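PDB 5CWQ: designed helical repeat protein from Synthetic construct, which has no known natural function, being a computationally designed protein of stacked helical repeats made to explore which repeat architectures can fold. Local coordinates for residues L159-L164 with R218-H223; E178-D183 with R222-C227; E189-V194 with E211-L216. All blocks are in the same frame, centred on the assembly; numbering follows the deposited sequence. Where two conformers were deposited one is given.

Contact 1: residues L159-L164 with R218-H223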
loop_
_atom_site.group_PDB
_atom_site.type_symbol
_atom_site.label_atom_id
_atom_site.label_comp_id
_atom_site.label_asym_id
_atom_site.label_seq_id
_atom_site.Cartn_x
_atom_site.Cartn_y
_atom_site.Cartn_z
ATOM N N LEU A 159 4.288 -0.886 -1.326
ATOM C CA LEU A 159 3.377 -0.693 -0.201
ATOM C C LEU A 159 3.283 -1.968 0.632
ATOM O O LEU A 159 3.273 -1.920 1.865
ATOM C CB LEU A 159 1.987 -0.284 -0.690
ATOM C CG LEU A 159 1.860 1.131 -1.255
ATOM C CD1 LEU A 159 0.527 1.288 -1.967
ATOM C CD2 LEU A 159 2.009 2.174 -0.151
ATOM N N ALA A 160 3.222 -3.108 -0.049
ATOM C CA ALA A 160 3.143 -4.399 0.624
ATOM C C ALA A 160 4.403 -4.663 1.446
ATOM O O ALA A 160 4.328 -5.148 2.574
ATOM C CB ALA A 160 2.926 -5.513 -0.392
ATOM N N VAL A 161 5.559 -4.339 0.877
ATOM C CA VAL A 161 6.828 -4.531 1.568
ATOM C C VAL A 161 6.926 -3.563 2.746
ATOM O O VAL A 161 7.521 -3.882 3.773
ATOM C CB VAL A 161 8.022 -4.337 0.611
ATOM C CG1 VAL A 161 9.343 -4.353 1.368
ATOM C CG2 VAL A 161 8.017 -5.427 -0.446
ATOM N N LEU A 162 6.330 -2.384 2.589
ATOM C CA LEU A 162 6.251 -1.417 3.677
ATOM C C LEU A 162 5.458 -2.004 4.837
ATOM O O LEU A 162 5.827 -1.849 6.000
ATOM C CB LEU A 162 5.594 -0.119 3.203
ATOM C CG LEU A 162 6.441 1.153 3.233
ATOM C CD1 LEU A 162 5.630 2.331 2.714
ATOM C CD2 LEU A 162 6.956 1.447 4.632
ATOM N N ALA A 163 4.360 -2.675 4.507
ATOM C CA ALA A 163 3.506 -3.284 5.515
ATOM C C ALA A 163 4.246 -4.409 6.230
ATOM O O ALA A 163 4.135 -4.559 7.448
ATOM C CB ALA A 163 2.221 -3.802 4.881
ATOM N N LEU A 164 5.008 -5.192 5.474
ATOM C CA LEU A 164 5.797 -6.272 6.058
ATOM C C LEU A 164 6.856 -5.710 6.999
ATOM O O LEU A 164 7.075 -6.241 8.088
ATOM C CB LEU A 164 6.460 -7.114 4.967
ATOM C CG LEU A 164 5.521 -7.977 4.119
ATOM C CD1 LEU A 164 6.277 -8.598 2.954
ATOM C CD2 LEU A 164 4.849 -9.064 4.959
ATOM N N ARG A 218 12.451 2.653 -0.473
ATOM C CA ARG A 218 13.532 3.221 0.330
ATOM C C ARG A 218 13.097 3.411 1.779
ATOM O O ARG A 218 13.878 3.177 2.701
ATOM C CB ARG A 218 14.000 4.559 -0.254
ATOM C CG ARG A 218 14.819 4.422 -1.530
ATOM C CD ARG A 218 15.309 5.769 -2.055
ATOM N NE ARG A 218 16.395 6.322 -1.242
ATOM C CZ ARG A 218 16.296 7.382 -0.437
ATOM N NH1 ARG A 218 15.156 8.051 -0.309
ATOM N NH2 ARG A 218 17.361 7.781 0.245
ATOM N N GLU A 219 11.851 3.835 1.979
ATOM C CA GLU A 219 11.325 4.016 3.330
ATOM C C GLU A 219 11.232 2.670 4.042
ATOM O O GLU A 219 11.527 2.566 5.231
ATOM C CB GLU A 219 9.951 4.692 3.314
ATOM C CG GLU A 219 9.325 4.782 4.713
ATOM C CD GLU A 219 8.072 5.637 4.774
ATOM O OE1 GLU A 219 7.946 6.591 3.981
ATOM O OE2 GLU A 219 7.210 5.357 5.635
ATOM N N ALA A 220 10.815 1.644 3.308
ATOM C CA ALA A 220 10.706 0.302 3.863
ATOM C C ALA A 220 12.065 -0.185 4.352
ATOM O O ALA A 220 12.177 -0.764 5.431
ATOM C CB ALA A 220 10.141 -0.655 2.827
ATOM N N ARG A 221 13.096 0.062 3.551
ATOM C CA ARG A 221 14.449 -0.337 3.905
ATOM C C ARG A 221 14.934 0.431 5.129
ATOM O O ARG A 221 15.479 -0.158 6.061
ATOM C CB ARG A 221 15.400 -0.114 2.729
ATOM C CG ARG A 221 16.828 -0.547 3.012
ATOM C CD ARG A 221 17.698 -0.495 1.767
ATOM N NE ARG A 221 17.750 0.842 1.183
ATOM C CZ ARG A 221 18.684 1.256 0.333
ATOM N NH1 ARG A 221 19.665 0.441 -0.035
ATOM N NH2 ARG A 221 18.643 2.492 -0.145
ATOM N N ARG A 222 14.729 1.744 5.126
ATOM C CA ARG A 222 15.120 2.574 6.259
ATOM C C ARG A 222 14.420 2.128 7.538
ATOM O O ARG A 222 15.029 2.102 8.607
ATOM C CB ARG A 222 14.811 4.049 5.983
ATOM C CG ARG A 222 15.797 4.723 5.044
ATOM C CD ARG A 222 15.629 6.236 5.058
ATOM N NE ARG A 222 14.274 6.649 4.694
ATOM C CZ ARG A 222 13.857 6.868 3.449
ATOM N NH1 ARG A 222 14.682 6.714 2.420
ATOM N NH2 ARG A 222 12.604 7.243 3.230
ATOM N N HIS A 223 13.143 1.772 7.422
ATOM C CA HIS A 223 12.353 1.371 8.581
ATOM C C HIS A 223 12.947 0.127 9.230
ATOM O O HIS A 223 13.132 0.080 10.443
ATOM C CB HIS A 223 10.901 1.113 8.178
ATOM C CG HIS A 223 9.967 0.974 9.340
ATOM N ND1 HIS A 223 9.545 2.054 10.088
ATOM C CD2 HIS A 223 9.373 -0.114 9.883
ATOM C CE1 HIS A 223 8.730 1.635 11.040
ATOM N NE2 HIS A 223 8.609 0.325 10.940
#
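Ala220 presents its CB to helix 147-171 between Val161 and Leu162. Val161 reaches it with CG1, 4.1 Å from Ala220 CB, and Leu162 lies over its backbone, CD2 standing 4.0 Å from Ala220 CA. The same methyl of Leu162 also meets the carboxylate end of Glu219, with CD2 to OE2 at 4.0 Å; the two side chains slant across one another, and the extended Glu219 chain runs along the border of the apolar patch. Leu162 has an unusual first torsion (chi1 -117°), well away from a staggered value, which swings its branch toward the partner helix although its CB does not point straight at it. Val161 has CG1 anti to its own nitrogen (chi1 172°), the setting that brings this methyl to Ala220. The small alanine permits a close approach: the CA atoms of Leu162 and Ala220 are 4.8 Å apart, and the short axes run nearly parallel, 13° apart at a separation of 8.8 Å. Further out, Val161 also packs on Asp183 and Ala184 of helix 174-201. Elsewhere on helix 147-171, Ala160 and Ala163 touch helix 117-144, Leu159 and Ala163 touch helix 90-114, and helix 204-230 packs alongside as the last helix of the array.

Contact 2: residues E178-D183 with R222-C227. With PO4 (phosphate ion), chain F.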
loop_
_atom_site.group_PDB
_atom_site.type_symbol
_atom_site.label_atom_id
_atom_site.label_comp_id
_atom_site.label_asym_id
_atom_site.label_seq_id
_atom_site.Cartn_x
_atom_site.Cartn_y
_atom_site.Cartn_z
ATOM N N GLU A 178 14.415 -9.277 7.743
ATOM C CA GLU A 178 15.393 -9.595 6.710
ATOM C C GLU A 178 14.706 -9.759 5.357
ATOM O O GLU A 178 15.180 -9.241 4.344
ATOM C CB GLU A 178 16.166 -10.868 7.082
ATOM C CG GLU A 178 17.034 -11.454 5.966
ATOM C CD GLU A 178 18.090 -10.487 5.456
ATOM O OE1 GLU A 178 18.387 -9.494 6.154
ATOM O OE2 GLU A 178 18.626 -10.725 4.352
ATOM N N ARG A 179 13.586 -10.477 5.347
ATOM C CA ARG A 179 12.814 -10.679 4.127
ATOM C C ARG A 179 12.322 -9.351 3.560
ATOM O O ARG A 179 12.426 -9.104 2.359
ATOM C CB ARG A 179 11.627 -11.606 4.392
ATOM C CG ARG A 179 11.919 -13.077 4.140
ATOM C CD ARG A 179 10.743 -13.946 4.549
ATOM N NE ARG A 179 10.627 -14.060 6.000
ATOM C CZ ARG A 179 9.549 -14.513 6.635
ATOM N NH1 ARG A 179 8.477 -14.888 5.950
ATOM N NH2 ARG A 179 9.540 -14.583 7.958
ATOM N N ALA A 180 11.786 -8.501 4.430
ATOM C CA ALA A 180 11.304 -7.188 4.021
ATOM C C ALA A 180 12.444 -6.358 3.441
ATOM O O ALA A 180 12.287 -5.706 2.409
ATOM C CB ALA A 180 10.667 -6.465 5.198
ATOM N N TYR A 181 13.589 -6.393 4.115
ATOM C CA TYR A 181 14.770 -5.663 3.673
ATOM C C TYR A 181 15.194 -6.070 2.265
ATOM O O TYR A 181 15.450 -5.216 1.415
ATOM C CB TYR A 181 15.927 -5.887 4.647
ATOM C CG TYR A 181 17.242 -5.302 4.182
ATOM C CD1 TYR A 181 17.526 -3.954 4.359
ATOM C CD2 TYR A 181 18.200 -6.098 3.569
ATOM C CE1 TYR A 181 18.727 -3.415 3.935
ATOM C CE2 TYR A 181 19.402 -5.570 3.142
ATOM C CZ TYR A 181 19.662 -4.229 3.328
ATOM O OH TYR A 181 20.863 -3.705 2.902
ATOM N N GLU A 182 15.271 -7.375 2.023
ATOM C CA GLU A 182 15.679 -7.880 0.718
ATOM C C GLU A 182 14.622 -7.572 -0.341
ATOM O O GLU A 182 14.958 -7.217 -1.471
ATOM C CB GLU A 182 15.945 -9.385 0.786
ATOM C CG GLU A 182 17.112 -9.766 1.693
ATOM C CD GLU A 182 18.443 -9.196 1.224
ATOM O OE1 GLU A 182 18.547 -8.806 0.041
ATOM O OE2 GLU A 182 19.387 -9.138 2.044
ATOM N N ASP A 183 13.350 -7.708 0.027
ATOM C CA ASP A 183 12.253 -7.336 -0.863
ATOM C C ASP A 183 12.360 -5.871 -1.275
ATOM O O ASP A 183 12.194 -5.533 -2.446
ATOM C CB ASP A 183 10.892 -7.571 -0.198
ATOM C CG ASP A 183 10.574 -9.037 -0.000
ATOM O OD1 ASP A 183 11.171 -9.890 -0.690
ATOM O OD2 ASP A 183 9.707 -9.335 0.848
ATOM N N ARG A 222 14.729 1.744 5.126
ATOM C CA ARG A 222 15.120 2.574 6.259
ATOM C C ARG A 222 14.420 2.128 7.538
ATOM O O ARG A 222 15.029 2.102 8.607
ATOM C CB ARG A 222 14.811 4.049 5.983
ATOM C CG ARG A 222 15.797 4.723 5.044
ATOM C CD ARG A 222 15.629 6.236 5.058
ATOM N NE ARG A 222 14.274 6.649 4.694
ATOM C CZ ARG A 222 13.857 6.868 3.449
ATOM N NH1 ARG A 222 14.682 6.714 2.420
ATOM N NH2 ARG A 222 12.604 7.243 3.230
ATOM N N HIS A 223 13.143 1.772 7.422
ATOM C CA HIS A 223 12.353 1.371 8.581
ATOM C C HIS A 223 12.947 0.127 9.230
ATOM O O HIS A 223 13.132 0.080 10.443
ATOM C CB HIS A 223 10.901 1.113 8.178
ATOM C CG HIS A 223 9.967 0.974 9.340
ATOM N ND1 HIS A 223 9.545 2.054 10.088
ATOM C CD2 HIS A 223 9.373 -0.114 9.883
ATOM C CE1 HIS A 223 8.730 1.635 11.040
ATOM N NE2 HIS A 223 8.609 0.325 10.940
ATOM N N VAL A 224 13.246 -0.875 8.410
ATOM C CA VAL A 224 13.855 -2.109 8.889
ATOM C C VAL A 224 15.229 -1.860 9.503
ATOM O O VAL A 224 15.541 -2.379 10.575
ATOM C CB VAL A 224 14.003 -3.135 7.750
ATOM C CG1 VAL A 224 14.796 -4.348 8.212
ATOM C CG2 VAL A 224 12.639 -3.560 7.250
ATOM N N GLN A 225 16.050 -1.079 8.811
ATOM C CA GLN A 225 17.430 -0.853 9.225
ATOM C C GLN A 225 17.537 -0.012 10.494
ATOM O O GLN A 225 18.496 -0.149 11.252
ATOM C CB GLN A 225 18.213 -0.176 8.098
ATOM C CG GLN A 225 18.435 -1.053 6.878
ATOM C CD GLN A 225 19.333 -2.243 7.165
ATOM O OE1 GLN A 225 18.866 -3.295 7.605
ATOM N NE2 GLN A 225 20.629 -2.082 6.918
ATOM N N GLU A 226 16.555 0.856 10.720
ATOM C CA GLU A 226 16.600 1.797 11.835
ATOM C C GLU A 226 15.661 1.391 12.971
ATOM O O GLU A 226 15.639 2.032 14.025
ATOM C CB GLU A 226 16.249 3.203 11.345
ATOM C CG GLU A 226 17.204 3.735 10.282
ATOM C CD GLU A 226 16.714 5.017 9.639
ATOM O OE1 GLU A 226 15.590 5.457 9.961
ATOM O OE2 GLU A 226 17.452 5.586 8.807
ATOM N N CYS A 227 14.892 0.328 12.750
ATOM C CA CYS A 227 13.909 -0.145 13.722
ATOM C C CYS A 227 14.536 -0.477 15.075
ATOM O O CYS A 227 15.492 -1.248 15.154
ATOM C CB CYS A 227 13.185 -1.379 13.174
ATOM S SG CYS A 227 12.127 -2.219 14.360
HETATM P P PO4 F . 21.405 0.072 3.660
HETATM O O1 PO4 F . 21.918 1.370 3.085
HETATM O O2 PO4 F . 22.160 -0.254 4.926
HETATM O O3 PO4 F . 21.602 -1.037 2.654
HETATM O O4 PO4 F . 19.935 0.209 3.974
#
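Tyr181 leans from helix 174-201 toward Val224 and Gln225 of helix 204-230. Its CB meets Val224 CG1 at 4.0 Å, and with CG anti to the backbone nitrogen (chi1 173°) the ring extends past the valine to the glutamine. CD1 lies 3.6 Å from Gln225 OE1, and CE1 comes to 3.5 Å from Gln225 CD. The amide passes the CD1-CE1 bond obliquely, the two planes 35° apart. At the tip, OH donates a hydrogen bond to O3 of a phosphate ion at 2.8 Å; the oxygen lies at the ring edge, near its plane. These two helices are consecutive in the chain and form the terminal antiparallel hairpin of the repeat array, their short axes inclined at 141°. Beside the tyrosine, Ala180 CB packs on Val224 CG2 at 4.1 Å, so both valine methyls are engaged. Gln225 bends at its second torsion, which folds its amide back toward the ring; NE2 gives the same phosphate a hydrogen bond, reaching O2 at 3.1 Å. The ion, probably from the crystallisation liquor, therefore bridges the two side chains. His234 of the C-terminal histidine tag stacks on Tyr181 and offers its backbone N to Gln225 OE1. Cys227 is disulfide-bonded to Cys169 of helix 147-171.

Contact 3: residues E189-V194 with E211-L216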
loop_
_atom_site.group_PDB
_atom_site.type_symbol
_atom_site.label_atom_id
_atom_site.label_comp_id
_atom_site.label_asym_id
_atom_site.label_seq_id
_atom_site.Cartn_x
_atom_site.Cartn_y
_atom_site.Cartn_z
ATOM N N GLU A 189 15.365 -1.285 -6.852
ATOM C CA GLU A 189 16.188 -1.355 -8.054
ATOM C C GLU A 189 15.310 -1.449 -9.301
ATOM O O GLU A 189 15.584 -0.800 -10.310
ATOM C CB GLU A 189 17.146 -2.547 -7.984
ATOM C CG GLU A 189 18.137 -2.611 -9.138
ATOM C CD GLU A 189 19.101 -3.779 -9.027
ATOM O OE1 GLU A 189 19.054 -4.500 -8.007
ATOM O OE2 GLU A 189 19.908 -3.977 -9.961
ATOM N N GLU A 190 14.252 -2.252 -9.224
ATOM C CA GLU A 190 13.316 -2.384 -10.335
ATOM C C GLU A 190 12.661 -1.046 -10.656
ATOM O O GLU A 190 12.552 -0.659 -11.817
ATOM C CB GLU A 190 12.237 -3.420 -10.017
ATOM C CG GLU A 190 12.738 -4.849 -9.951
ATOM C CD GLU A 190 11.648 -5.826 -9.558
ATOM O OE1 GLU A 190 10.699 -6.011 -10.351
ATOM O OE2 GLU A 190 11.737 -6.404 -8.455
ATOM N N ALA A 191 12.227 -0.344 -9.617
ATOM C CA ALA A 191 11.548 0.934 -9.783
ATOM C C ALA A 191 12.485 1.976 -10.388
ATOM O O ALA A 191 12.078 2.773 -11.231
ATOM C CB ALA A 191 11.008 1.418 -8.451
ATOM N N ARG A 192 13.741 1.961 -9.952
ATOM C CA ARG A 192 14.731 2.907 -10.451
ATOM C C ARG A 192 14.981 2.701 -11.944
ATOM O O ARG A 192 15.077 3.666 -12.703
ATOM C CB ARG A 192 16.043 2.773 -9.674
ATOM C CG ARG A 192 17.073 3.837 -10.026
ATOM C CD ARG A 192 18.334 3.728 -9.179
ATOM N NE ARG A 192 19.147 2.561 -9.527
ATOM C CZ ARG A 192 19.230 1.440 -8.813
ATOM N NH1 ARG A 192 18.555 1.292 -7.677
ATOM N NH2 ARG A 192 20.007 0.454 -9.237
ATOM N N LYS A 193 15.082 1.444 -12.362
ATOM C CA LYS A 193 15.315 1.126 -13.769
ATOM C C LYS A 193 14.122 1.535 -14.627
ATOM O O LYS A 193 14.293 2.087 -15.715
ATOM C CB LYS A 193 15.600 -0.367 -13.951
ATOM C CG LYS A 193 16.923 -0.827 -13.363
ATOM C CD LYS A 193 17.299 -2.214 -13.871
ATOM C CE LYS A 193 18.292 -2.908 -12.953
ATOM N NZ LYS A 193 17.652 -4.013 -12.182
ATOM N N VAL A 194 12.917 1.262 -14.136
ATOM C CA VAL A 194 11.702 1.673 -14.828
ATOM C C VAL A 194 11.670 3.195 -14.952
ATOM O O VAL A 194 11.303 3.734 -15.996
ATOM C CB VAL A 194 10.434 1.169 -14.096
ATOM C CG1 VAL A 194 9.176 1.794 -14.681
ATOM C CG2 VAL A 194 10.347 -0.350 -14.178
ATOM N N GLU A 211 8.752 6.560 -9.420
ATOM C CA GLU A 211 9.369 7.281 -8.313
ATOM C C GLU A 211 8.628 7.033 -7.005
ATOM O O GLU A 211 9.247 6.965 -5.944
ATOM C CB GLU A 211 9.432 8.779 -8.626
ATOM C CG GLU A 211 10.561 9.115 -9.594
ATOM C CD GLU A 211 10.500 10.525 -10.138
ATOM O OE1 GLU A 211 9.447 11.184 -10.006
ATOM O OE2 GLU A 211 11.518 10.968 -10.709
ATOM N N GLU A 212 7.308 6.889 -7.078
ATOM C CA GLU A 212 6.528 6.502 -5.908
ATOM C C GLU A 212 7.037 5.175 -5.359
ATOM O O GLU A 212 7.384 5.069 -4.183
ATOM C CB GLU A 212 5.041 6.381 -6.246
ATOM C CG GLU A 212 4.348 7.694 -6.548
ATOM C CD GLU A 212 2.848 7.528 -6.728
ATOM O OE1 GLU A 212 2.245 6.717 -5.993
ATOM O OE2 GLU A 212 2.272 8.204 -7.604
ATOM N N ALA A 213 7.083 4.168 -6.226
ATOM C CA ALA A 213 7.530 2.834 -5.840
ATOM C C ALA A 213 8.946 2.865 -5.268
ATOM O O ALA A 213 9.231 2.204 -4.268
ATOM C CB ALA A 213 7.460 1.889 -7.037
ATOM N N GLU A 214 9.828 3.635 -5.899
ATOM C CA GLU A 214 11.222 3.702 -5.465
ATOM C C GLU A 214 11.340 4.271 -4.053
ATOM O O GLU A 214 12.042 3.715 -3.210
ATOM C CB GLU A 214 12.055 4.546 -6.434
ATOM C CG GLU A 214 13.551 4.533 -6.114
ATOM C CD GLU A 214 14.372 5.407 -7.048
ATOM O OE1 GLU A 214 13.780 6.131 -7.875
ATOM O OE2 GLU A 214 15.617 5.368 -6.951
ATOM N N GLN A 215 10.649 5.378 -3.797
ATOM C CA GLN A 215 10.742 6.052 -2.507
ATOM C C GLN A 215 10.009 5.288 -1.411
ATOM O O GLN A 215 10.405 5.331 -0.246
ATOM C CB GLN A 215 10.192 7.478 -2.611
ATOM C CG GLN A 215 11.009 8.390 -3.509
ATOM C CD GLN A 215 12.467 8.465 -3.092
ATOM O OE1 GLN A 215 12.791 8.439 -1.903
ATOM N NE2 GLN A 215 13.355 8.549 -4.074
ATOM N N LEU A 216 8.934 4.600 -1.779
ATOM C CA LEU A 216 8.242 3.726 -0.843
ATOM C C LEU A 216 9.168 2.589 -0.424
ATOM O O LEU A 216 9.225 2.213 0.751
ATOM C CB LEU A 216 6.962 3.170 -1.464
ATOM C CG LEU A 216 5.829 4.184 -1.643
ATOM C CD1 LEU A 216 4.812 3.674 -2.657
ATOM C CD2 LEU A 216 5.156 4.494 -0.309
HETATM O O HOH W 1 17.536 3.803 -5.790
#
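Ala191 and Ala213 meet methyl to methyl, CB to CB at 3.8 Å, where the last two helices of the designed repeat protein pack as an antiparallel helical hairpin. Both methyls point into the interface, and Ala191 CB also sits over the backbone of the facing helix, 3.6 Å from Glu214 N. With side chains this small the helices come close together: their short axes approach to 8.1 Å and are inclined at 152°, and the CA atoms of Ala191 and Glu214 are 5.1 Å apart.

Glu214 flanks the alanine pair. Its CB points at the opposite helix and touches Ala191 CB, while CG, anti to the backbone nitrogen (chi1 -174°), begins an extended chain that carries the carboxylate to Arg192. The two long side chains pass each other aslant, their guanidinium and carboxylate planes 53° apart. It is the aliphatic part of the arginine that does the touching, with CG 3.7 Å from Glu214 OE2. The arginine chain is extended as far as CD and turns about the CG-CD bond; in the conformer described, one of two deposited, its guanidinium leads away from the partner helix, so the opposite charges are near without meeting directly. The other carboxylate oxygen, OE1, forms a salt bridge with Lys195 further along helix 174-201, which probably steadies the carboxylate and offsets its charge in this buried setting. One water lies between arginine and glutamate. Its link to Arg192 NH1, 3.3 Å away, is weak and tentative, but it donates a hydrogen bond to Glu214 OE2 at 2.7 Å.

Following the chain from the N terminus, the first segment reached is 159-164 on helix 147-171; contact 1 joins it to 218-223 and closes the longest of the three loops, spanning the whole of helix 174-201. Contact 2 starts later, at 178-183, and ends on overlapping residues of helix 204-230, with Arg222 and His223 common to both. Contact 3 is the innermost, pairing 189-194 with 211-216 within the span of each of the others. Contacts 2 and 3 fasten two levels of the same hairpin, their centres about 16 Å apart, whereas contact 1 ties helix 204-230 to helix 147-171, the helix before the hairpin. Val161 packs against Ala180 and Asp183, and Leu162 against Leu216, linking contact 1 to both.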